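Local atomic coordinates of uridylate-specific endoribonuclease nsp11 (Prrsv 16244b, PDB entry 5EYI), a protein that probably cleaves viral RNA at uridylates as an endoribonuclease, degrading 5'-polyuridine tracts and so keeping host double-stranded RNA sensors from being activated. Residues Y62-Y71 / G80-T90. The protein carries 1 engineered substitution. Residues are numbered along the deposited sequence; the frame is centred on the assembly and turned at random.
Sequences YSRACIGAGY and GTPGVVSYYLT
Cys66 packs over one face of the Tyr87 ring: its CB lies 3.9 Å from the ring centroid, 24° off the normal, while SG approaches obliquely, 3.4 Å from Tyr87 CE2, and also touches Leu89. Tyr87 reaches this place with CG between its own backbone N and carbonyl carbon (chi1 52°). Its ring edge meets Tyr71 CB and Gly70 O, and a water 2.6 Å from Tyr87 OH donates to Gly70 O. Cys66, Tyr87 and Leu89 are buried, covered in part by Val11 of helix 9-14 and by Phe105, which Cys66 touches.

The other face is nearer solvent: Ile67 is exposed, and Ala65, Val85 and Tyr88 partly so. Ala65 CB approaches Tyr88 CE2 at 3.5 Å, Val85 CG2 meets Ile67 CG1 at 4.1 Å, and Ile67 CG2 rests on Gly83 of the type II turn Thr81-Val84.

Arg64 and Leu89 exchange two backbone bonds. Further along, Cys66 N donates to Tyr87 O and Ser86 N to Cys66 O. Ala65 pairs with Tyr88 and Ile67 with Val85, both non-hydrogen-bonded, so Ser86 and Tyr87 together face Cys66 alone. This is a beta bulge, with Ser86 angles (psi -43°) resembling the classic type. Ser86 OG donates to an in-plane lone pair of Ala69 O at 2.6 Å. Ser63 OG and Thr90 OG1, 2.7 Å apart, hydrogen-bond at the far end. The arrangement is a bulged antiparallel strand pair in the mixed sheet of the nsp11 N-terminal domain.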
loop_
_atom_site.group_PDB
_atom_site.type_symbol
_atom_site.label_atom_id
_atom_site.label_comp_id
_atom_site.label_asym_id
_atom_site.label_seq_id
_atom_site.Cartn_x
_atom_site.Cartn_y
_atom_site.Cartn_z
ATOM N N TYR A 62 29.466 -0.352 14.017
ATOM C CA TYR A 62 28.098 0.083 13.839
ATOM C C TYR A 62 28.026 1.291 12.900
ATOM O O TYR A 62 26.950 1.870 12.740
ATOM C CB TYR A 62 27.488 0.456 15.194
ATOM C CG TYR A 62 27.325 -0.670 16.206
ATOM C CD1 TYR A 62 27.115 -2.003 15.810
ATOM C CD2 TYR A 62 27.322 -0.388 17.573
ATOM C CE1 TYR A 62 26.942 -3.012 16.751
ATOM C CE2 TYR A 62 27.147 -1.388 18.521
ATOM C CZ TYR A 62 26.957 -2.698 18.110
ATOM O OH TYR A 62 26.784 -3.686 19.054
ATOM N N SER A 63 29.157 1.682 12.300
ATOM C CA SER A 63 29.146 2.628 11.193
ATOM C C SER A 63 28.294 2.045 10.076
ATOM O O SER A 63 28.511 0.910 9.653
ATOM C CB SER A 63 30.551 2.911 10.665
ATOM O OG SER A 63 31.295 3.646 11.605
ATOM N N ARG A 64 27.315 2.825 9.637
ATOM C CA ARG A 64 26.375 2.434 8.598
ATOM C C ARG A 64 26.821 3.121 7.313
ATOM O O ARG A 64 26.916 4.355 7.269
ATOM C CB ARG A 64 24.962 2.881 9.003
ATOM C CG ARG A 64 23.908 2.935 7.903
ATOM C CD ARG A 64 23.513 1.555 7.432
ATOM N NE ARG A 64 22.883 0.809 8.512
ATOM C CZ ARG A 64 22.709 -0.504 8.517
ATOM N NH1 ARG A 64 23.086 -1.248 7.479
ATOM N NH2 ARG A 64 22.140 -1.083 9.565
ATOM N N ALA A 65 27.092 2.319 6.283
ATOM C CA ALA A 65 27.395 2.822 4.949
ATOM C C ALA A 65 26.128 3.397 4.311
ATOM O O ALA A 65 25.134 2.692 4.162
ATOM C CB ALA A 65 27.947 1.698 4.082
ATOM N N CYS A 66 26.167 4.674 3.940
ATOM C CA CYS A 66 25.017 5.324 3.308
ATOM C C CYS A 66 25.209 5.342 1.798
ATOM O O CYS A 66 25.825 6.254 1.240
ATOM C CB CYS A 66 24.813 6.710 3.892
ATOM S SG CYS A 66 24.540 6.637 5.676
ATOM N N ILE A 67 24.666 4.313 1.155
ATOM C CA ILE A 67 24.942 4.003 -0.248
ATOM C C ILE A 67 23.988 4.730 -1.184
ATOM O O ILE A 67 22.776 4.622 -1.046
ATOM C CB ILE A 67 24.844 2.482 -0.506
ATOM C CG1 ILE A 67 25.834 1.719 0.396
ATOM C CG2 ILE A 67 25.134 2.167 -1.972
ATOM C CD1 ILE A 67 25.564 0.229 0.529
ATOM N N GLY A 68 24.543 5.452 -2.152
ATOM C CA GLY A 68 23.740 6.177 -3.142
ATOM C C GLY A 68 23.004 7.413 -2.645
ATOM O O GLY A 68 22.112 7.915 -3.328
ATOM N N ALA A 69 23.381 7.918 -1.471
ATOM C CA ALA A 69 22.688 9.030 -0.869
ATOM C C ALA A 69 23.249 10.330 -1.417
ATOM O O ALA A 69 24.439 10.437 -1.698
ATOM C CB ALA A 69 22.849 8.995 0.638
ATOM N N GLY A 70 22.391 11.331 -1.550
ATOM C CA GLY A 70 22.866 12.689 -1.788
ATOM C C GLY A 70 23.711 13.101 -0.600
ATOM O O GLY A 70 23.563 12.561 0.496
ATOM N N TYR A 71 24.633 14.024 -0.821
ATOM C CA TYR A 71 25.561 14.417 0.233
ATOM C C TYR A 71 26.091 15.797 -0.015
ATOM O O TYR A 71 25.946 16.340 -1.106
ATOM C CB TYR A 71 26.713 13.405 0.357
ATOM C CG TYR A 71 27.633 13.326 -0.849
ATOM C CD1 TYR A 71 28.835 14.033 -0.880
ATOM C CD2 TYR A 71 27.310 12.543 -1.953
ATOM C CE1 TYR A 71 29.683 13.974 -1.978
ATOM C CE2 TYR A 71 28.152 12.475 -3.063
ATOM C CZ TYR A 71 29.343 13.189 -3.061
ATOM O OH TYR A 71 30.184 13.130 -4.142
ATOM N N GLY A 80 23.955 11.377 -5.173
ATOM C CA GLY A 80 24.424 10.049 -4.868
ATOM C C GLY A 80 24.618 9.259 -6.156
ATOM O O GLY A 80 23.943 9.508 -7.167
ATOM N N THR A 81 25.560 8.323 -6.111
ATOM C CA THR A 81 25.802 7.396 -7.204
ATOM C C THR A 81 25.343 6.028 -6.730
ATOM O O THR A 81 25.840 5.550 -5.717
ATOM C CB THR A 81 27.298 7.342 -7.553
ATOM O OG1 THR A 81 27.746 8.656 -7.869
ATOM C CG2 THR A 81 27.563 6.421 -8.761
ATOM N N PRO A 82 24.400 5.388 -7.453
ATOM C CA PRO A 82 23.931 4.052 -7.071
ATOM C C PRO A 82 25.084 3.078 -6.793
ATOM O O PRO A 82 26.038 3.023 -7.569
ATOM C CB PRO A 82 23.167 3.587 -8.308
ATOM C CG PRO A 82 22.731 4.834 -8.989
ATOM C CD PRO A 82 23.799 5.842 -8.725
ATOM N N GLY A 83 25.016 2.356 -5.680
ATOM C CA GLY A 83 26.039 1.377 -5.337
ATOM C C GLY A 83 27.361 1.910 -4.814
ATOM O O GLY A 83 28.240 1.113 -4.501
ATOM N N VAL A 84 27.521 3.233 -4.713
ATOM C CA VAL A 84 28.728 3.827 -4.144
ATOM C C VAL A 84 28.368 4.443 -2.795
ATOM O O VAL A 84 27.340 5.114 -2.667
ATOM C CB VAL A 84 29.300 4.933 -5.053
ATOM C CG1 VAL A 84 30.591 5.495 -4.464
ATOM C CG2 VAL A 84 29.528 4.418 -6.475
ATOM N N VAL A 85 29.232 4.236 -1.803
ATOM C CA VAL A 85 29.043 4.790 -0.460
ATOM C C VAL A 85 29.283 6.290 -0.511
ATOM O O VAL A 85 30.352 6.724 -0.933
ATOM C CB VAL A 85 30.028 4.168 0.556
ATOM C CG1 VAL A 85 29.893 4.825 1.931
ATOM C CG2 VAL A 85 29.816 2.660 0.662
ATOM N N SER A 86 28.291 7.078 -0.091
ATOM C CA SER A 86 28.426 8.538 -0.068
ATOM C C SER A 86 29.159 8.985 1.191
ATOM O O SER A 86 30.022 9.861 1.135
ATOM C CB SER A 86 27.052 9.212 -0.158
ATOM O OG SER A 86 26.347 8.731 -1.284
ATOM N N TYR A 87 28.798 8.379 2.318
ATOM C CA TYR A 87 29.427 8.637 3.628
ATOM C C TYR A 87 28.998 7.520 4.577
ATOM O O TYR A 87 28.086 6.765 4.264
ATOM C CB TYR A 87 29.009 10.019 4.194
ATOM C CG TYR A 87 27.502 10.230 4.216
ATOM C CD1 TYR A 87 26.847 10.817 3.139
ATOM C CD2 TYR A 87 26.728 9.796 5.291
ATOM C CE1 TYR A 87 25.471 10.979 3.134
ATOM C CE2 TYR A 87 25.342 9.959 5.288
ATOM C CZ TYR A 87 24.724 10.551 4.206
ATOM O OH TYR A 87 23.353 10.706 4.199
ATOM N N TYR A 88 29.666 7.420 5.721
ATOM C CA TYR A 88 29.270 6.537 6.821
ATOM C C TYR A 88 28.651 7.380 7.917
ATOM O O TYR A 88 29.054 8.515 8.115
ATOM C CB TYR A 88 30.476 5.788 7.398
ATOM C CG TYR A 88 30.972 4.703 6.484
ATOM C CD1 TYR A 88 31.874 4.990 5.469
ATOM C CD2 TYR A 88 30.516 3.393 6.615
ATOM C CE1 TYR A 88 32.311 4.009 4.614
ATOM C CE2 TYR A 88 30.951 2.404 5.757
ATOM C CZ TYR A 88 31.847 2.723 4.759
ATOM O OH TYR A 88 32.275 1.746 3.903
ATOM N N LEU A 89 27.676 6.810 8.621
ATOM C CA LEU A 89 27.101 7.434 9.810
ATOM C C LEU A 89 27.317 6.550 11.019
ATOM O O LEU A 89 27.093 5.341 10.962
ATOM C CB LEU A 89 25.598 7.687 9.639
ATOM C CG LEU A 89 25.178 8.864 8.762
ATOM C CD1 LEU A 89 23.661 8.991 8.806
ATOM C CD2 LEU A 89 25.839 10.168 9.165
ATOM N N THR A 90 27.741 7.164 12.116
ATOM C CA THR A 90 27.861 6.466 13.380
ATOM C C THR A 90 27.146 7.284 14.449
ATOM O O THR A 90 27.456 8.446 14.645
ATOM C CB THR A 90 29.339 6.234 13.754
ATOM O OG1 THR A 90 30.054 5.779 12.599
ATOM C CG2 THR A 90 29.452 5.179 14.851
HETATM O O HOH W 1 22.099 12.367 2.681
#